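Local coordinates for telomerase reverse transcriptase (Takifugu rubripes, PDB 4LMO), which adds telomeric repeats to chromosome ends by copying an RNA template, and is represented here by its telomerase RNA-binding domain, at residues Ser119-Leu131 with Arg145-Arg157. Numbering follows the deposited sequence.
Sequences SHRVYLFVRECLL and RLLYFARVRFFLR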
ATOM      1  N   SER A 119       8.046  -9.882 -10.492  1.00 32.80           N
ATOM      2  CA  SER A 119       7.471  -8.540 -10.310  1.00 31.95           C
ATOM      3  C   SER A 119       6.100  -8.359 -10.965  1.00 31.21           C
ATOM      4  O   SER A 119       5.285  -7.559 -10.500  1.00 30.93           O
ATOM      5  CB  SER A 119       8.441  -7.465 -10.806  1.00 32.47           C
ATOM      6  OG  SER A 119       8.776  -7.674 -12.167  1.00 33.91           O
ATOM      7  N   HIS A 120       5.861  -9.110 -12.039  1.00 30.74           N
ATOM      8  CA  HIS A 120       4.586  -9.100 -12.757  1.00 30.30           C
ATOM      9  C   HIS A 120       3.477  -9.732 -11.958  1.00 30.14           C
ATOM     10  O   HIS A 120       2.317  -9.333 -12.075  1.00 30.35           O
ATOM     11  CB  HIS A 120       4.734  -9.787 -14.114  1.00 30.73           C
ATOM     12  CG  HIS A 120       5.345 -11.166 -14.041  1.00 30.53           C
ATOM     13  ND1 HIS A 120       4.648 -12.281 -14.317  1.00 31.14           N
ATOM     14  CD2 HIS A 120       6.633 -11.579 -13.706  1.00 30.69           C
ATOM     15  CE1 HIS A 120       5.446 -13.356 -14.168  1.00 31.07           C
ATOM     16  NE2 HIS A 120       6.659 -12.926 -13.793  1.00 30.91           N
ATOM     17  N   ARG A 121       3.831 -10.726 -11.145  1.00 29.99           N
ATOM     18  CA  ARG A 121       2.903 -11.367 -10.209  1.00 29.82           C
ATOM     19  C   ARG A 121       2.590 -10.451  -9.033  1.00 29.06           C
ATOM     20  O   ARG A 121       1.448 -10.369  -8.583  1.00 28.86           O
ATOM     21  CB  ARG A 121       3.494 -12.679  -9.689  1.00 29.90           C
ATOM     22  CG  ARG A 121       3.559 -13.777 -10.729  1.00 30.33           C
ATOM     23  CD  ARG A 121       2.201 -14.426 -10.865  1.00 30.67           C
ATOM     24  NE  ARG A 121       1.909 -14.791 -12.242  1.00 30.92           N
ATOM     25  CZ  ARG A 121       0.753 -15.300 -12.652  1.00 31.30           C
ATOM     26  NH1 ARG A 121      -0.236 -15.511 -11.787  1.00 30.89           N
ATOM     27  NH2 ARG A 121       0.590 -15.597 -13.935  1.00 31.65           N
ATOM     28  N   VAL A 122       3.620  -9.771  -8.535  1.00 28.54           N
ATOM     29  CA  VAL A 122       3.463  -8.787  -7.468  1.00 28.31           C
ATOM     30  C   VAL A 122       2.580  -7.636  -7.955  1.00 28.57           C
ATOM     31  O   VAL A 122       1.803  -7.068  -7.180  1.00 28.88           O
ATOM     32  CB  VAL A 122       4.830  -8.280  -6.956  1.00 27.65           C
ATOM     33  CG1 VAL A 122       4.659  -7.131  -5.971  1.00 27.28           C
ATOM     34  CG2 VAL A 122       5.605  -9.420  -6.311  1.00 27.38           C
ATOM     35  N   TYR A 123       2.681  -7.316  -9.243  1.00 28.73           N
ATOM     36  CA  TYR A 123       1.766  -6.354  -9.854  1.00 28.79           C
ATOM     37  C   TYR A 123       0.310  -6.833  -9.827  1.00 28.90           C
ATOM     38  O   TYR A 123      -0.579  -6.075  -9.443  1.00 29.05           O
ATOM     39  CB  TYR A 123       2.184  -5.989 -11.283  1.00 29.07           C
ATOM     40  CG  TYR A 123       1.114  -5.215 -12.016  1.00 29.30           C
ATOM     41  CD1 TYR A 123       0.856  -3.878 -11.704  1.00 29.34           C
ATOM     42  CD2 TYR A 123       0.334  -5.826 -12.998  1.00 29.93           C
ATOM     43  CE1 TYR A 123      -0.137  -3.167 -12.359  1.00 29.68           C
ATOM     44  CE2 TYR A 123      -0.665  -5.125 -13.658  1.00 30.53           C
ATOM     45  CZ  TYR A 123      -0.896  -3.797 -13.334  1.00 30.37           C
ATOM     46  OH  TYR A 123      -1.884  -3.099 -13.989  1.00 30.82           O
ATOM     47  N   LEU A 124       0.067  -8.075 -10.244  1.00 28.59           N
ATOM     48  CA  LEU A 124      -1.297  -8.604 -10.313  1.00 28.48           C
ATOM     49  C   LEU A 124      -1.988  -8.565  -8.949  1.00 28.09           C
ATOM     50  O   LEU A 124      -3.138  -8.134  -8.844  1.00 28.32           O
ATOM     51  CB  LEU A 124      -1.314 -10.021 -10.900  1.00 28.80           C
ATOM     52  CG  LEU A 124      -0.907 -10.184 -12.369  1.00 29.09           C
ATOM     53  CD1 LEU A 124      -0.693 -11.655 -12.702  1.00 29.38           C
ATOM     54  CD2 LEU A 124      -1.923  -9.553 -13.314  1.00 29.05           C
ATOM     55  N   PHE A 125      -1.276  -9.001  -7.912  1.00 27.69           N
ATOM     56  CA  PHE A 125      -1.759  -8.907  -6.534  1.00 27.65           C
ATOM     57  C   PHE A 125      -2.079  -7.465  -6.137  1.00 27.39           C
ATOM     58  O   PHE A 125      -3.173  -7.178  -5.652  1.00 27.31           O
ATOM     59  CB  PHE A 125      -0.748  -9.507  -5.552  1.00 26.95           C
ATOM     60  CG  PHE A 125      -0.983  -9.104  -4.120  1.00 26.62           C
ATOM     61  CD1 PHE A 125      -2.095  -9.572  -3.422  1.00 26.81           C
ATOM     62  CD2 PHE A 125      -0.098  -8.246  -3.471  1.00 25.72           C
ATOM     63  CE1 PHE A 125      -2.315  -9.194  -2.107  1.00 26.85           C
ATOM     64  CE2 PHE A 125      -0.313  -7.869  -2.156  1.00 25.54           C
ATOM     65  CZ  PHE A 125      -1.420  -8.348  -1.472  1.00 26.22           C
ATOM     66  N   VAL A 126      -1.118  -6.571  -6.344  1.00 27.61           N
ATOM     67  CA  VAL A 126      -1.283  -5.155  -6.015  1.00 28.00           C
ATOM     68  C   VAL A 126      -2.404  -4.516  -6.841  1.00 28.95           C
ATOM     69  O   VAL A 126      -3.144  -3.663  -6.341  1.00 29.02           O
ATOM     70  CB  VAL A 126       0.059  -4.394  -6.151  1.00 27.49           C
ATOM     71  CG1 VAL A 126      -0.140  -2.963  -6.633  1.00 27.62           C
ATOM     72  CG2 VAL A 126       0.816  -4.427  -4.831  1.00 26.75           C
ATOM     73  N   ARG A 127      -2.534  -4.956  -8.093  1.00 29.99           N
ATOM     74  CA  ARG A 127      -3.583  -4.478  -8.992  1.00 31.08           C
ATOM     75  C   ARG A 127      -4.969  -4.868  -8.490  1.00 31.72           C
ATOM     76  O   ARG A 127      -5.887  -4.044  -8.495  1.00 32.12           O
ATOM     77  CB  ARG A 127      -3.375  -5.023 -10.407  1.00 31.64           C
ATOM     78  CG  ARG A 127      -4.202  -4.321 -11.471  1.00 32.50           C
ATOM     79  CD  ARG A 127      -4.315  -5.157 -12.733  1.00 33.45           C
ATOM     80  NE  ARG A 127      -5.221  -6.291 -12.557  1.00 34.98           N
ATOM     81  CZ  ARG A 127      -5.342  -7.302 -13.415  1.00 35.71           C
ATOM     82  NH1 ARG A 127      -4.611  -7.340 -14.524  1.00 36.03           N
ATOM     83  NH2 ARG A 127      -6.196  -8.281 -13.162  1.00 35.98           N
ATOM     84  N   GLU A 128      -5.111  -6.124  -8.065  1.00 32.34           N
ATOM     85  CA  GLU A 128      -6.379  -6.628  -7.534  1.00 33.35           C
ATOM     86  C   GLU A 128      -6.754  -5.945  -6.222  1.00 33.02           C
ATOM     87  O   GLU A 128      -7.935  -5.720  -5.949  1.00 34.13           O
ATOM     88  CB  GLU A 128      -6.340  -8.150  -7.346  1.00 34.61           C
ATOM     89  CG  GLU A 128      -6.275  -8.960  -8.638  1.00 35.41           C
ATOM     90  CD  GLU A 128      -7.348  -8.580  -9.644  1.00 36.44           C
ATOM     91  OE1 GLU A 128      -8.522  -8.411  -9.251  1.00 37.62           O
ATOM     92  OE2 GLU A 128      -7.017  -8.451 -10.838  1.00 36.87           O
ATOM     93  N   CYS A 129      -5.741  -5.624  -5.417  1.00 31.94           N
ATOM     94  CA  CYS A 129      -5.937  -4.877  -4.181  1.00 31.35           C
ATOM     95  C   CYS A 129      -6.469  -3.469  -4.450  1.00 31.06           C
ATOM     96  O   CYS A 129      -7.382  -3.011  -3.763  1.00 31.08           O
ATOM     97  CB  CYS A 129      -4.638  -4.812  -3.378  1.00 31.18           C
ATOM     98  SG  CYS A 129      -4.149  -6.386  -2.642  1.00 32.07           S
ATOM     99  N   LEU A 130      -5.903  -2.796  -5.453  1.00 30.41           N
ATOM    100  CA  LEU A 130      -6.359  -1.459  -5.849  1.00 30.65           C
ATOM    101  C   LEU A 130      -7.822  -1.459  -6.293  1.00 31.69           C
ATOM    102  O   LEU A 130      -8.574  -0.540  -5.965  1.00 32.31           O
ATOM    103  CB  LEU A 130      -5.469  -0.875  -6.952  1.00 30.22           C
ATOM    104  CG  LEU A 130      -4.054  -0.432  -6.567  1.00 29.53           C
ATOM    105  CD1 LEU A 130      -3.160  -0.375  -7.793  1.00 29.55           C
ATOM    106  CD2 LEU A 130      -4.061   0.904  -5.835  1.00 29.29           C
ATOM    107  N   LEU A 131      -8.215  -2.499  -7.026  1.00 32.08           N
ATOM    108  CA  LEU A 131      -9.589  -2.649  -7.507  1.00 32.49           C
ATOM    109  C   LEU A 131     -10.589  -2.963  -6.394  1.00 32.95           C
ATOM    110  O   LEU A 131     -11.733  -2.512  -6.440  1.00 33.33           O
ATOM    111  CB  LEU A 131      -9.663  -3.725  -8.597  1.00 32.63           C
ATOM    112  CG  LEU A 131      -9.151  -3.386 -10.002  1.00 32.53           C
ATOM    113  CD1 LEU A 131      -9.097  -4.640 -10.863  1.00 32.50           C
ATOM    114  CD2 LEU A 131     -10.012  -2.319 -10.668  1.00 32.67           C
ATOM    115  N   ARG A 145      -7.626   5.650 -13.979  1.00 37.96           N
ATOM    116  CA  ARG A 145      -7.292   4.395 -13.304  1.00 37.64           C
ATOM    117  C   ARG A 145      -6.300   3.573 -14.128  1.00 37.34           C
ATOM    118  O   ARG A 145      -5.364   2.988 -13.578  1.00 36.85           O
ATOM    119  CB  ARG A 145      -8.549   3.568 -13.005  1.00 38.59           C
ATOM    120  CG  ARG A 145      -8.312   2.473 -11.973  1.00 39.00           C
ATOM    121  CD  ARG A 145      -9.393   1.406 -11.974  1.00 40.83           C
ATOM    122  NE  ARG A 145      -9.300   0.540 -13.149  1.00 42.67           N
ATOM    123  CZ  ARG A 145     -10.219   0.476 -14.108  1.00 44.19           C
ATOM    124  NH1 ARG A 145     -11.317   1.215 -14.024  1.00 45.05           N
ATOM    125  NH2 ARG A 145     -10.048  -0.337 -15.142  1.00 44.90           N
ATOM    126  N   LEU A 146      -6.507   3.542 -15.444  1.00 37.48           N
ATOM    127  CA  LEU A 146      -5.666   2.760 -16.349  1.00 37.53           C
ATOM    128  C   LEU A 146      -4.259   3.335 -16.505  1.00 37.29           C
ATOM    129  O   LEU A 146      -3.284   2.582 -16.545  1.00 37.22           O
ATOM    130  CB  LEU A 146      -6.335   2.598 -17.718  1.00 38.20           C
ATOM    131  CG  LEU A 146      -7.528   1.637 -17.813  1.00 38.63           C
ATOM    132  CD1 LEU A 146      -8.251   1.810 -19.142  1.00 38.98           C
ATOM    133  CD2 LEU A 146      -7.104   0.187 -17.613  1.00 38.12           C
ATOM    134  N   LEU A 147      -4.155   4.660 -16.594  1.00 37.22           N
ATOM    135  CA  LEU A 147      -2.852   5.328 -16.619  1.00 37.30           C
ATOM    136  C   LEU A 147      -2.056   5.045 -15.349  1.00 36.24           C
ATOM    137  O   LEU A 147      -0.841   4.824 -15.403  1.00 35.27           O
ATOM    138  CB  LEU A 147      -3.002   6.842 -16.796  1.00 37.99           C
ATOM    139  CG  LEU A 147      -2.775   7.426 -18.191  1.00 39.62           C
ATOM    140  CD1 LEU A 147      -2.962   8.933 -18.153  1.00 40.04           C
ATOM    141  CD2 LEU A 147      -1.391   7.080 -18.725  1.00 39.54           C
ATOM    142  N   TYR A 148      -2.752   5.050 -14.216  1.00 34.86           N
ATOM    143  CA  TYR A 148      -2.114   4.835 -12.930  1.00 33.80           C
ATOM    144  C   TYR A 148      -1.675   3.383 -12.759  1.00 33.81           C
ATOM    145  O   TYR A 148      -0.598   3.120 -12.224  1.00 33.60           O
ATOM    146  CB  TYR A 148      -3.032   5.267 -11.786  1.00 32.83           C
ATOM    147  CG  TYR A 148      -2.319   5.346 -10.459  1.00 31.89           C
ATOM    148  CD1 TYR A 148      -1.597   6.485 -10.100  1.00 31.48           C
ATOM    149  CD2 TYR A 148      -2.349   4.274  -9.567  1.00 31.52           C
ATOM    150  CE1 TYR A 148      -0.935   6.557  -8.885  1.00 31.16           C
ATOM    151  CE2 TYR A 148      -1.691   4.337  -8.349  1.00 31.25           C
ATOM    152  CZ  TYR A 148      -0.986   5.479  -8.015  1.00 30.91           C
ATOM    153  OH  TYR A 148      -0.332   5.540  -6.809  1.00 30.61           O
ATOM    154  N   PHE A 149      -2.509   2.452 -13.220  1.00 34.09           N
ATOM    155  CA  PHE A 149      -2.186   1.024 -13.176  1.00 33.97           C
ATOM    156  C   PHE A 149      -0.933   0.727 -14.000  1.00 34.02           C
ATOM    157  O   PHE A 149      -0.116  -0.114 -13.619  1.00 33.87           O
ATOM    158  CB  PHE A 149      -3.373   0.191 -13.672  1.00 34.04           C
ATOM    159  CG  PHE A 149      -4.431  -0.067 -12.626  1.00 34.40           C
ATOM    160  CD1 PHE A 149      -4.553   0.749 -11.500  1.00 34.08           C
ATOM    161  CD2 PHE A 149      -5.329  -1.118 -12.782  1.00 34.38           C
ATOM    162  CE1 PHE A 149      -5.533   0.508 -10.549  1.00 33.74           C
ATOM    163  CE2 PHE A 149      -6.310  -1.362 -11.834  1.00 34.34           C
ATOM    164  CZ  PHE A 149      -6.413  -0.547 -10.717  1.00 34.08           C
ATOM    165  N   ALA A 150      -0.787   1.434 -15.121  1.00 34.04           N
ATOM    166  CA  ALA A 150       0.401   1.325 -15.968  1.00 34.32           C
ATOM    167  C   ALA A 150       1.637   1.898 -15.279  1.00 33.87           C
ATOM    168  O   ALA A 150       2.749   1.411 -15.488  1.00 34.59           O
ATOM    169  CB  ALA A 150       0.167   2.013 -17.304  1.00 34.48           C
ATOM    170  N   ARG A 151       1.435   2.932 -14.462  1.00 33.35           N
ATOM    171  CA  ARG A 151       2.525   3.563 -13.716  1.00 32.89           C
ATOM    172  C   ARG A 151       3.041   2.647 -12.617  1.00 32.06           C
ATOM    173  O   ARG A 151       4.238   2.600 -12.352  1.00 31.92           O
ATOM    174  CB  ARG A 151       2.078   4.900 -13.114  1.00 32.78           C
ATOM    175  CG  ARG A 151       1.642   5.935 -14.139  1.00 33.69           C
ATOM    176  CD  ARG A 151       2.823   6.558 -14.860  1.00 33.40           C
ATOM    177  NE  ARG A 151       2.489   6.995 -16.214  1.00 34.18           N
ATOM    178  CZ  ARG A 151       1.754   8.064 -16.518  1.00 34.53           C
ATOM    179  NH1 ARG A 151       1.230   8.828 -15.565  1.00 34.07           N
ATOM    180  NH2 ARG A 151       1.534   8.364 -17.790  1.00 35.20           N
ATOM    181  N   VAL A 152       2.121   1.924 -11.984  1.00 31.62           N
ATOM    182  CA  VAL A 152       2.460   0.940 -10.962  1.00 31.30           C
ATOM    183  C   VAL A 152       3.212  -0.243 -11.588  1.00 32.14           C
ATOM    184  O   VAL A 152       4.220  -0.700 -11.041  1.00 31.94           O
ATOM    185  CB  VAL A 152       1.197   0.479 -10.196  1.00 30.86           C
ATOM    186  CG1 VAL A 152       1.514  -0.657  -9.234  1.00 30.15           C
ATOM    187  CG2 VAL A 152       0.588   1.655  -9.442  1.00 30.33           C
ATOM    188  N   ARG A 153       2.731  -0.711 -12.743  1.00 33.19           N
ATOM    189  CA  ARG A 153       3.373  -1.800 -13.481  1.00 34.35           C
ATOM    190  C   ARG A 153       4.832  -1.478 -13.792  1.00 35.29           C
ATOM    191  O   ARG A 153       5.725  -2.286 -13.515  1.00 35.03           O
ATOM    192  CB  ARG A 153       2.611  -2.114 -14.777  1.00 35.65           C
ATOM    193  CG  ARG A 153       3.270  -3.169 -15.662  1.00 36.67           C
ATOM    194  CD  ARG A 153       3.223  -4.545 -15.017  1.00 37.42           C
ATOM    195  NE  ARG A 153       4.131  -5.511 -15.638  1.00 38.58           N
ATOM    196  CZ  ARG A 153       5.258  -5.955 -15.082  1.00 38.53           C
ATOM    197  NH1 ARG A 153       5.642  -5.518 -13.887  1.00 38.73           N
ATOM    198  NH2 ARG A 153       6.006  -6.843 -15.722  1.00 39.21           N
ATOM    199  N   PHE A 154       5.060  -0.296 -14.363  1.00 35.66           N
ATOM    200  CA  PHE A 154       6.407   0.179 -14.659  1.00 36.67           C
ATOM    201  C   PHE A 154       7.249   0.277 -13.387  1.00 36.15           C
ATOM    202  O   PHE A 154       8.402  -0.152 -13.366  1.00 36.98           O
ATOM    203  CB  PHE A 154       6.361   1.534 -15.382  1.00 37.74           C
ATOM    204  CG  PHE A 154       7.714   2.157 -15.586  1.00 38.44           C
ATOM    205  CD1 PHE A 154       8.522   1.767 -16.651  1.00 39.53           C
ATOM    206  CD2 PHE A 154       8.189   3.124 -14.705  1.00 38.58           C
ATOM    207  CE1 PHE A 154       9.773   2.330 -16.835  1.00 39.95           C
ATOM    208  CE2 PHE A 154       9.441   3.691 -14.884  1.00 39.26           C
ATOM    209  CZ  PHE A 154      10.234   3.293 -15.950  1.00 39.68           C
ATOM    210  N   PHE A 155       6.656   0.842 -12.337  1.00 35.52           N
ATOM    211  CA  PHE A 155       7.326   1.034 -11.054  1.00 35.39           C
ATOM    212  C   PHE A 155       7.803  -0.290 -10.452  1.00 35.81           C
ATOM    213  O   PHE A 155       8.946  -0.396 -10.006  1.00 34.94           O
ATOM    214  CB  PHE A 155       6.397   1.775 -10.087  1.00 34.22           C
ATOM    215  CG  PHE A 155       6.990   2.018  -8.729  1.00 34.27           C
ATOM    216  CD1 PHE A 155       7.927   3.028  -8.530  1.00 34.70           C
ATOM    217  CD2 PHE A 155       6.599   1.249  -7.640  1.00 34.03           C
ATOM    218  CE1 PHE A 155       8.468   3.258  -7.275  1.00 34.32           C
ATOM    219  CE2 PHE A 155       7.135   1.474  -6.383  1.00 34.23           C
ATOM    220  CZ  PHE A 155       8.068   2.481  -6.200  1.00 34.15           C
ATOM    221  N   LEU A 156       6.926  -1.292 -10.457  1.00 36.62           N
ATOM    222  CA  LEU A 156       7.250  -2.615  -9.919  1.00 37.80           C
ATOM    223  C   LEU A 156       8.235  -3.381 -10.800  1.00 39.87           C
ATOM    224  O   LEU A 156       9.060  -4.147 -10.297  1.00 41.33           O
ATOM    225  CB  LEU A 156       5.977  -3.437  -9.684  1.00 36.59           C
ATOM    226  CG  LEU A 156       5.045  -2.941  -8.572  1.00 35.69           C
ATOM    227  CD1 LEU A 156       3.747  -3.732  -8.564  1.00 35.01           C
ATOM    228  CD2 LEU A 156       5.714  -2.989  -7.202  1.00 35.46           C
ATOM    229  N   ARG A 157       8.146  -3.164 -12.111  1.00 41.98           N
ATOM    230  CA  ARG A 157       9.063  -3.775 -13.071  1.00 44.52           C
ATOM    231  C   ARG A 157      10.474  -3.201 -12.945  1.00 46.33           C
ATOM    232  O   ARG A 157      11.459  -3.940 -13.015  1.00 46.76           O
ATOM    233  CB  ARG A 157       8.521  -3.605 -14.497  1.00 45.20           C
ATOM    234  CG  ARG A 157       9.564  -3.573 -15.605  1.00 46.64           C
ATOM    235  CD  ARG A 157       8.897  -3.454 -16.963  1.00 47.90           C
ATOM    236  NE  ARG A 157       8.387  -4.746 -17.417  1.00 48.85           N
ATOM    237  CZ  ARG A 157       7.293  -4.916 -18.154  1.00 48.73           C
ATOM    238  NH1 ARG A 157       6.557  -3.877 -18.528  1.00 48.12           N
ATOM    239  NH2 ARG A 157       6.929  -6.138 -18.509  1.00 49.39           N
TER
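Y123 lies flat between two arginine chains, with R153 of the facing helix over one side of its ring and R127 CB of its own helix over the other. From R153 it is CD that makes the CH-pi contact, 3.9 Å from the Y123 ring centroid and 20° off the normal; the chain bends at chi2 and then carries its guanidinium on past the ring, to lie over CA and CB of H120. V152 CG1 and L156 CD1 close in on the edge of the tyrosine. With CG anti to the backbone N (chi1 169°), the ring reaches across as a knob among F149, V152, R153 and L156, and its OH stops 3.6 Å from F149 CB. Replacing Y123 by an alanine would probably open a gap between the helices and take from R153 CD the ring it lies on. The helical segments 119-131 and 145-157 run roughly antiparallel at 145°, their axes 9.0 Å apart at closest approach, a helical pair within the largely helical RNA-binding domain of telomerase; helix 191-220 packs against the pair, touching V126 and Y148. F149 returns the gesture, a knob among Y123, R127, L130 and L131. L131 CG meets the F149 ring at its edge, 3.9 Å from F149 CE2. R127 CG comes within 3.6 Å of F149 CD2. L130 CD1 touches F149 CE1. R145 CG covers one face of that ring, and its guanidinium forms a salt bridge with E142. Deeper in, V126 CG1 meets V152 CG1 at 3.8 Å, and at the far end S119 CB rests 3.4 Å from the carbonyl O of L156.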